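Local coordinates for hypothetical multiheme protein (Ignicoccus hospitalis KIN4/I, PDB 4QO5) that probably carries electrons through its eight bound c-type hemes as a membrane-associated octaheme cytochrome c, and also holds a calcium ion, at residues Leu39-Lys42 with Met43-Val46; Ala281-Cys284 with Ala285-His288; Pro457-Leu460 with Phe461-Tyr464. All coordinates share one frame; numbering follows the deposited sequence.

Contact 1: residues Leu39-Lys42 with Met43-Val46. With HEC (heme c), chain D.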
loop_
_atom_site.group_PDB
_atom_site.type_symbol
_atom_site.label_atom_id
_atom_site.label_comp_id
_atom_site.label_asym_id
_atom_site.label_seq_id
_atom_site.Cartn_x
_atom_site.Cartn_y
_atom_site.Cartn_z
ATOM N N LEU A 39 20.137 -17.999 -16.760
ATOM C CA LEU A 39 20.839 -19.035 -15.988
ATOM C C LEU A 39 20.024 -19.530 -14.778
ATOM O O LEU A 39 20.248 -20.643 -14.281
ATOM C CB LEU A 39 22.205 -18.508 -15.507
ATOM C CG LEU A 39 23.317 -18.447 -16.556
ATOM C CD1 LEU A 39 24.508 -17.654 -16.008
ATOM C CD2 LEU A 39 23.757 -19.848 -16.937
ATOM N N LYS A 40 19.086 -18.710 -14.303
ATOM C CA LYS A 40 18.288 -19.081 -13.125
ATOM C C LYS A 40 17.061 -19.887 -13.509
ATOM O O LYS A 40 16.369 -20.437 -12.642
ATOM C CB LYS A 40 17.836 -17.847 -12.336
ATOM C CG LYS A 40 18.966 -17.013 -11.751
ATOM C CD LYS A 40 18.409 -15.975 -10.781
ATOM C CE LYS A 40 19.222 -14.682 -10.788
ATOM N NZ LYS A 40 20.604 -14.829 -10.244
ATOM N N SER A 41 16.766 -19.943 -14.802
ATOM C CA SER A 41 15.579 -20.674 -15.268
ATOM C C SER A 41 15.766 -22.182 -15.280
ATOM O O SER A 41 16.842 -22.701 -15.588
ATOM C CB SER A 41 15.137 -20.223 -16.666
ATOM O OG SER A 41 16.038 -20.664 -17.656
ATOM N N LYS A 42 14.693 -22.896 -14.949
ATOM C CA LYS A 42 14.709 -24.343 -15.078
ATOM C C LYS A 42 15.009 -24.740 -16.522
ATOM O O LYS A 42 15.673 -25.736 -16.777
ATOM C CB LYS A 42 13.366 -24.912 -14.628
ATOM C CG LYS A 42 13.332 -26.415 -14.452
ATOM C CD LYS A 42 12.042 -26.787 -13.701
ATOM C CE LYS A 42 12.094 -28.181 -13.121
ATOM N NZ LYS A 42 10.781 -28.550 -12.497
ATOM N N MET A 43 14.541 -23.932 -17.465
ATOM C CA MET A 43 14.746 -24.224 -18.886
ATOM C C MET A 43 16.204 -24.239 -19.358
ATOM O O MET A 43 16.525 -24.866 -20.362
ATOM C CB MET A 43 13.930 -23.252 -19.732
ATOM C CG MET A 43 12.519 -23.761 -19.906
ATOM S SD MET A 43 11.455 -22.732 -20.918
ATOM C CE MET A 43 11.165 -21.345 -19.837
ATOM N N ALA A 44 17.086 -23.557 -18.629
ATOM C CA ALA A 44 18.501 -23.534 -18.989
ATOM C C ALA A 44 19.212 -24.829 -18.584
ATOM O O ALA A 44 20.375 -25.042 -18.935
ATOM C CB ALA A 44 19.194 -22.327 -18.330
ATOM N N HIS A 45 18.515 -25.689 -17.841
ATOM C CA HIS A 45 19.154 -26.871 -17.244
ATOM C C HIS A 45 18.460 -28.198 -17.554
ATOM O O HIS A 45 18.911 -29.255 -17.122
ATOM C CB HIS A 45 19.236 -26.682 -15.730
ATOM C CG HIS A 45 19.926 -25.417 -15.348
ATOM N ND1 HIS A 45 21.296 -25.326 -15.244
ATOM C CD2 HIS A 45 19.444 -24.171 -15.117
ATOM C CE1 HIS A 45 21.631 -24.084 -14.939
ATOM N NE2 HIS A 45 20.526 -23.364 -14.857
ATOM N N VAL A 46 17.370 -28.139 -18.302
ATOM C CA VAL A 46 16.597 -29.341 -18.610
ATOM C C VAL A 46 16.288 -29.382 -20.108
ATOM O O VAL A 46 15.856 -28.382 -20.680
ATOM C CB VAL A 46 15.263 -29.366 -17.848
ATOM C CG1 VAL A 46 14.487 -30.680 -18.133
ATOM C CG2 VAL A 46 15.483 -29.183 -16.327
HETATM FE FE HEC D . 9.331 -23.830 -21.145
HETATM C CHA HEC D . 9.791 -25.368 -18.124
HETATM C CHB HEC D . 7.372 -21.458 -19.629
HETATM C CHC HEC D . 9.226 -22.148 -24.043
HETATM C CHD HEC D . 10.898 -26.416 -22.768
HETATM N NA HEC D . 8.724 -23.466 -19.235
HETATM C C1A HEC D . 9.029 -24.227 -18.127
HETATM C C2A HEC D . 8.454 -23.597 -16.959
HETATM C C3A HEC D . 7.781 -22.516 -17.392
HETATM C C4A HEC D . 7.936 -22.418 -18.825
HETATM C CMA HEC D . 6.972 -21.512 -16.543
HETATM C CAA HEC D . 8.568 -24.143 -15.502
HETATM C CBA HEC D . 9.667 -23.344 -14.791
HETATM C CGA HEC D . 9.711 -23.671 -13.315
HETATM O O1A HEC D . 9.211 -24.740 -12.876
HETATM O O2A HEC D . 10.272 -22.835 -12.566
HETATM N NB HEC D . 8.427 -22.221 -21.673
HETATM C C1B HEC D . 7.739 -21.291 -20.929
HETATM C C2B HEC D . 7.480 -20.134 -21.720
HETATM C C3B HEC D . 8.072 -20.348 -22.919
HETATM C C4B HEC D . 8.650 -21.638 -22.917
HETATM C CMB HEC D . 6.723 -18.913 -21.158
HETATM C CAB HEC D . 8.289 -19.529 -24.190
HETATM C CBB HEC D . 8.535 -18.010 -23.866
HETATM N NC HEC D . 9.880 -24.220 -23.060
HETATM C C1C HEC D . 9.804 -23.381 -24.127
HETATM C C2C HEC D . 10.172 -24.101 -25.337
HETATM C C3C HEC D . 10.915 -25.141 -24.884
HETATM C C4C HEC D . 10.561 -25.322 -23.497
HETATM C CMC HEC D . 10.473 -23.276 -26.617
HETATM C CAC HEC D . 11.733 -26.267 -25.591
HETATM C CBC HEC D . 12.434 -25.928 -26.927
HETATM N ND HEC D . 10.190 -25.572 -20.571
HETATM C C1D HEC D . 10.808 -26.489 -21.401
HETATM C C2D HEC D . 11.372 -27.555 -20.631
HETATM C C3D HEC D . 11.026 -27.251 -19.188
HETATM C C4D HEC D . 10.275 -26.013 -19.231
HETATM C CMD HEC D . 12.159 -28.781 -21.139
HETATM C CAD HEC D . 11.419 -28.131 -17.986
HETATM C CBD HEC D . 10.214 -29.033 -17.709
HETATM C CGD HEC D . 10.502 -30.059 -16.641
HETATM O O1D HEC D . 9.596 -30.903 -16.341
HETATM O O2D HEC D . 11.634 -30.033 -16.098
#
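Lys42 and Val46 meet one turn apart in the loop after helix 32-39, their side chains crossing at the rim of a heme. From CB, which nears one propionate arm, Lys42 runs out extended. CG leans on CG2 of Val46 at 4.0 Å, CD passes O1A of one heme propionate at 3.6 Å, and CE lies 3.5 Å from O2D of the other. With CG anti to the backbone N (chi1 -169°) the chain is carried along the propionate side, and NZ ends in a salt bridge with Glu60. Cut back to an alanine, the side chain would no longer reach Glu60, which is likely to be left without its cationic mate, and a gap would probably open beside CG2 of Val46.

Met43, the next residue, leaves roughly at right angles to it, toward the heme iron. Its SD binds the iron at 2.4 Å, while the bend at chi3 lays CE over pyrrole nitrogen NA. His114 is the second axial ligand of this iron.

Behind the methionine the turn is tied by its backbone: Ala44 N bonds to Ser41 O and, weakly, to Ser41 OG, whose firmer partner is Trp38 O, while His45 N bonds to Lys42 O at 3.0 Å. The imidazole of His45 folds back so that NE2 donates to Leu39 O at 2.8 Å, almost straight (175°) and in the ring plane. His/Met ligation generally gives a higher heme potential than bis-histidine, so this iron is probably a relatively oxidising centre; the lysine charge, shared with Glu60, may offset part of the propionate charge.

Contact 2: residues Ala281-Cys284 with Ala285-His288. With HEC (heme c), chain H.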
loop_
_atom_site.group_PDB
_atom_site.type_symbol
_atom_site.label_atom_id
_atom_site.label_comp_id
_atom_site.label_asym_id
_atom_site.label_seq_id
_atom_site.Cartn_x
_atom_site.Cartn_y
_atom_site.Cartn_z
ATOM N N ALA A 281 -0.351 -21.533 3.764
ATOM C CA ALA A 281 -1.194 -20.370 3.457
ATOM C C ALA A 281 -1.231 -20.224 1.944
ATOM O O ALA A 281 -0.199 -20.325 1.296
ATOM C CB ALA A 281 -0.626 -19.072 4.105
ATOM N N PRO A 282 -2.422 -19.959 1.384
ATOM C CA PRO A 282 -2.623 -19.909 -0.074
ATOM C C PRO A 282 -2.274 -18.551 -0.691
ATOM O O PRO A 282 -2.529 -17.507 -0.080
ATOM C CB PRO A 282 -4.122 -20.153 -0.206
ATOM C CG PRO A 282 -4.692 -19.519 1.055
ATOM C CD PRO A 282 -3.680 -19.769 2.130
ATOM N N THR A 283 -1.679 -18.574 -1.881
ATOM C CA THR A 283 -1.509 -17.377 -2.688
ATOM C C THR A 283 -2.514 -17.368 -3.830
ATOM O O THR A 283 -3.320 -18.295 -3.970
ATOM C CB THR A 283 -0.114 -17.319 -3.335
ATOM O OG1 THR A 283 0.048 -18.428 -4.239
ATOM C CG2 THR A 283 0.977 -17.348 -2.276
ATOM N N CYS A 284 -2.438 -16.334 -4.665
ATOM C CA CYS A 284 -3.329 -16.224 -5.822
ATOM C C CYS A 284 -3.338 -17.507 -6.633
ATOM O O CYS A 284 -4.400 -18.036 -6.949
ATOM C CB CYS A 284 -2.882 -15.103 -6.743
ATOM S SG CYS A 284 -2.080 -13.733 -5.922
ATOM N N ALA A 285 -2.156 -18.010 -6.972
ATOM C CA ALA A 285 -2.070 -19.217 -7.809
ATOM C C ALA A 285 -2.735 -20.421 -7.140
ATOM O O ALA A 285 -3.385 -21.223 -7.807
ATOM C CB ALA A 285 -0.634 -19.540 -8.144
ATOM N N THR A 286 -2.574 -20.545 -5.822
ATOM C CA THR A 286 -3.148 -21.680 -5.085
ATOM C C THR A 286 -4.623 -21.845 -5.386
ATOM O O THR A 286 -5.095 -22.946 -5.690
ATOM C CB THR A 286 -3.002 -21.516 -3.541
ATOM O OG1 THR A 286 -1.627 -21.274 -3.194
ATOM C CG2 THR A 286 -3.505 -22.774 -2.840
ATOM N N CYS A 287 -5.352 -20.738 -5.362
ATOM C CA CYS A 287 -6.792 -20.828 -5.513
ATOM C C CYS A 287 -7.260 -20.677 -6.950
ATOM O O CYS A 287 -8.365 -21.094 -7.283
ATOM C CB CYS A 287 -7.468 -19.799 -4.630
ATOM S SG CYS A 287 -7.110 -20.133 -2.878
ATOM N N HIS A 288 -6.414 -20.089 -7.792
ATOM C CA HIS A 288 -6.829 -19.714 -9.141
ATOM C C HIS A 288 -6.272 -20.499 -10.304
ATOM O O HIS A 288 -6.884 -20.491 -11.368
ATOM C CB HIS A 288 -6.545 -18.232 -9.375
ATOM C CG HIS A 288 -7.509 -17.356 -8.665
ATOM N ND1 HIS A 288 -8.834 -17.272 -9.034
ATOM C CD2 HIS A 288 -7.374 -16.597 -7.551
ATOM C CE1 HIS A 288 -9.468 -16.469 -8.203
ATOM N NE2 HIS A 288 -8.597 -16.027 -7.316
HETATM FE FE HEC H . -9.012 -14.578 -5.812
HETATM C CHA HEC H . -12.154 -13.898 -7.056
HETATM C CHB HEC H . -7.574 -12.703 -8.284
HETATM C CHC HEC H . -6.086 -14.652 -4.124
HETATM C CHD HEC H . -10.208 -17.106 -3.964
HETATM N NA HEC H . -9.726 -13.532 -7.367
HETATM C C1A HEC H . -11.062 -13.297 -7.662
HETATM C C2A HEC H . -11.125 -12.310 -8.711
HETATM C C3A HEC H . -9.868 -11.956 -9.039
HETATM C C4A HEC H . -8.957 -12.728 -8.215
HETATM C CMA HEC H . -9.413 -10.937 -10.113
HETATM C CAA HEC H . -12.445 -11.760 -9.296
HETATM C CBA HEC H . -12.663 -12.352 -10.694
HETATM C CGA HEC H . -14.070 -11.963 -11.069
HETATM O O1A HEC H . -14.272 -10.819 -11.550
HETATM O O2A HEC H . -14.993 -12.788 -10.837
HETATM N NB HEC H . -7.187 -13.879 -6.193
HETATM C C1B HEC H . -6.826 -13.013 -7.202
HETATM C C2B HEC H . -5.597 -12.393 -6.855
HETATM C C3B HEC H . -5.255 -12.921 -5.672
HETATM C C4B HEC H . -6.216 -13.881 -5.256
HETATM C CMB HEC H . -4.922 -11.342 -7.786
HETATM C CAB HEC H . -4.134 -12.705 -4.674
HETATM C CBB HEC H . -3.667 -11.248 -4.598
HETATM N NC HEC H . -8.230 -15.706 -4.445
HETATM C C1C HEC H . -7.044 -15.552 -3.753
HETATM C C2C HEC H . -6.896 -16.635 -2.803
HETATM C C3C HEC H . -8.162 -17.055 -2.610
HETATM C C4C HEC H . -8.944 -16.635 -3.725
HETATM C CMC HEC H . -5.808 -16.509 -1.715
HETATM C CAC HEC H . -8.812 -18.104 -1.678
HETATM C CBC HEC H . -8.175 -18.332 -0.300
HETATM N ND HEC H . -10.888 -15.381 -5.561
HETATM C C1D HEC H . -11.148 -16.424 -4.686
HETATM C C2D HEC H . -12.551 -16.705 -4.686
HETATM C C3D HEC H . -13.163 -15.688 -5.626
HETATM C C4D HEC H . -12.052 -14.910 -6.142
HETATM C CMD HEC H . -13.275 -17.783 -3.849
HETATM C CAD HEC H . -14.632 -15.553 -6.042
HETATM C CBD HEC H . -14.764 -16.553 -7.210
HETATM C CGD HEC H . -15.860 -16.107 -8.140
HETATM O O1D HEC H . -16.152 -14.889 -8.168
HETATM O O2D HEC H . -16.452 -16.961 -8.857
#
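Ala285, in the first turn of helix 284-288, sets its CB 4.1 Å from OG1 of Thr283, the N-cap residue, whose hydroxyl is hydrogen-bonded to Arg230 O. Thr286 follows, and its OG1 turns back to accept the backbone N of Thr283 at 3.0 Å. This is the backbone-N half of a capping box. The torsion that aims the hydroxyl there, OG1 anti to the carbonyl carbon (chi1 -54°), sends CG2 to the other flank, where it meets CB of Pro282 at 3.8 Å.

Cys284 to His288 form the CXXCH motif of a c-type heme, wrapped into one short helix. Cys284 is joined by a thioether link from SG to CAB of the porphyrin, and Cys287, three residues on, by another from SG to CAC; both links are long in the model. The sulfur of Cys287 also packs on CB of Pro282 at 4.0 Å, and its backbone N makes weak bonds to Thr283 O and Cys284 O.

His288 completes the sequence. Its N bonds to Cys284 O at 3.0 Å, and CB rests 3.2 Å from that same oxygen. The imidazole stands up against the porphyrin, with NE2 on the iron at 2.1 Å and Met486 SD as the other axial ligand.

Contact 3: residues Pro457-Leu460 with Phe461-Tyr464. With CA (calcium ion), chain J.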
loop_
_atom_site.group_PDB
_atom_site.type_symbol
_atom_site.label_atom_id
_atom_site.label_comp_id
_atom_site.label_asym_id
_atom_site.label_seq_id
_atom_site.Cartn_x
_atom_site.Cartn_y
_atom_site.Cartn_z
ATOM N N PRO A 457 -21.281 7.095 -27.202
ATOM C CA PRO A 457 -21.155 6.489 -25.865
ATOM C C PRO A 457 -20.133 7.156 -24.925
ATOM O O PRO A 457 -20.211 6.947 -23.712
ATOM C CB PRO A 457 -20.722 5.048 -26.166
ATOM C CG PRO A 457 -21.012 4.822 -27.591
ATOM C CD PRO A 457 -20.963 6.142 -28.281
ATOM N N VAL A 458 -19.194 7.936 -25.443
ATOM C CA VAL A 458 -18.267 8.621 -24.547
ATOM C C VAL A 458 -19.038 9.561 -23.609
ATOM O O VAL A 458 -18.592 9.849 -22.503
ATOM C CB VAL A 458 -17.164 9.385 -25.329
ATOM C CG1 VAL A 458 -17.766 10.556 -26.092
ATOM C CG2 VAL A 458 -16.063 9.864 -24.382
ATOM N N THR A 459 -20.216 10.010 -24.051
ATOM C CA THR A 459 -21.047 10.928 -23.273
ATOM C C THR A 459 -21.686 10.278 -22.052
ATOM O O THR A 459 -22.319 10.958 -21.238
ATOM C CB THR A 459 -22.177 11.537 -24.134
ATOM O OG1 THR A 459 -23.091 10.500 -24.537
ATOM C CG2 THR A 459 -21.601 12.219 -25.354
ATOM N N LEU A 460 -21.538 8.962 -21.931
ATOM C CA LEU A 460 -22.019 8.245 -20.755
ATOM C C LEU A 460 -21.106 8.470 -19.563
ATOM O O LEU A 460 -21.535 8.308 -18.424
ATOM C CB LEU A 460 -22.084 6.744 -21.029
ATOM C CG LEU A 460 -23.111 6.286 -22.060
ATOM C CD1 LEU A 460 -22.789 4.872 -22.524
ATOM C CD2 LEU A 460 -24.502 6.352 -21.427
ATOM N N PHE A 461 -19.853 8.849 -19.835
ATOM C CA PHE A 461 -18.791 8.750 -18.843
ATOM C C PHE A 461 -17.945 10.014 -18.737
ATOM O O PHE A 461 -16.897 9.990 -18.092
ATOM C CB PHE A 461 -17.825 7.607 -19.198
ATOM C CG PHE A 461 -18.493 6.287 -19.454
ATOM C CD1 PHE A 461 -19.173 5.628 -18.440
ATOM C CD2 PHE A 461 -18.402 5.687 -20.700
ATOM C CE1 PHE A 461 -19.776 4.411 -18.677
ATOM C CE2 PHE A 461 -18.999 4.479 -20.944
ATOM C CZ PHE A 461 -19.684 3.832 -19.930
ATOM N N ASP A 462 -18.385 11.102 -19.362
ATOM C CA ASP A 462 -17.499 12.247 -19.561
ATOM C C ASP A 462 -17.699 13.411 -18.595
ATOM O O ASP A 462 -16.980 14.405 -18.667
ATOM C CB ASP A 462 -17.551 12.736 -21.019
ATOM C CG ASP A 462 -18.933 13.206 -21.440
ATOM O OD1 ASP A 462 -19.881 13.078 -20.643
ATOM O OD2 ASP A 462 -19.074 13.674 -22.597
ATOM N N GLU A 463 -18.661 13.289 -17.689
ATOM C CA GLU A 463 -18.899 14.345 -16.718
ATOM C C GLU A 463 -18.767 13.837 -15.284
ATOM O O GLU A 463 -18.805 12.636 -15.037
ATOM C CB GLU A 463 -20.273 14.985 -16.926
ATOM C CG GLU A 463 -20.439 15.684 -18.250
ATOM C CD GLU A 463 -21.895 16.023 -18.533
ATOM O OE1 GLU A 463 -22.342 17.114 -18.121
ATOM O OE2 GLU A 463 -22.589 15.194 -19.158
ATOM N N TYR A 464 -18.608 14.768 -14.353
ATOM C CA TYR A 464 -18.289 14.428 -12.967
ATOM C C TYR A 464 -19.307 13.505 -12.293
ATOM O O TYR A 464 -18.926 12.487 -11.726
ATOM C CB TYR A 464 -18.064 15.697 -12.132
ATOM C CG TYR A 464 -17.623 15.409 -10.717
ATOM C CD1 TYR A 464 -16.392 14.816 -10.462
ATOM C CD2 TYR A 464 -18.441 15.710 -9.635
ATOM C CE1 TYR A 464 -15.985 14.538 -9.172
ATOM C CE2 TYR A 464 -18.041 15.434 -8.339
ATOM C CZ TYR A 464 -16.808 14.848 -8.117
ATOM O OH TYR A 464 -16.384 14.579 -6.836
HETATM CA CA CA J . -22.242 13.034 -20.270
HETATM O O HOH W 1 -21.814 14.315 -22.224
#
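Thr459 and Asp462 run alongside each other in a calcium-binding loop that leads into helix 464-485. Thr459 O binds the calcium ion at 2.3 Å, and OD1 of Asp462 binds it at 2.4 Å; the two oxygens sit close together because the metal draws both. Glu463 OE2 adds a third protein bond from this loop, at 2.5 Å. His451 O and both carboxylate oxygens of Glu466 complete the site with one water, making seven coordinating oxygens.

The aspartate reaches the ion through its first torsion: CG stands between the backbone N and the carbonyl carbon (chi1 61°), which turns the carboxylate back over the preceding turn. OD1 thereby faces the calcium, and OD2 lies 4.0 Å from CG2 of Thr459. Glu463, at the N-cap of the helix, instead approaches with its chain extended beyond CG, presenting a single oxygen to the metal; OE1 makes a long, weak ion pair with Arg513 of the second subunit.

Phe461 turns away from the metal. Its ring lies flat against Leu460: CB of the leucine sits 3.7 Å above the ring centre, only 5° from the ring normal, a CH-pi contact over one face. CG of Phe461 lies anti to its own carbonyl carbon (chi1 -52°), folding the ring back along the leucine, whose CD1 reaches toward CE2 and CZ. The ring also packs on Leu142 and Ala145 of helix 137-147 and on Trp469 and Val470 of helix 464-485. Phe461 N closes the turn by donating to Val458 O at 3.1 Å. The metal-bound water, 2.4 Å from the calcium, also donates a weak hydrogen bond to OD2 of Asp462 at 2.8 Å.

Contacts 1 and 2 both serve hemes with one histidine and one methionine axial ligand, but they supply opposite members of the pair: 39-46 brings the methionine, 281-288 the histidine. Contact 2 is fully buried, about 15 Å from the chain centre, and itself carries both cysteines that bind its heme. Contact 1 is partly buried, about 27 Å out, and adds a lysine at the propionates. Contact 3 is also partly buried, but lies on the opposite side of the chain's centre from both, its centre about 50 Å from that of contact 1; there oxygen ligands gather round calcium, where the heme contacts offer sulfur and nitrogen to iron.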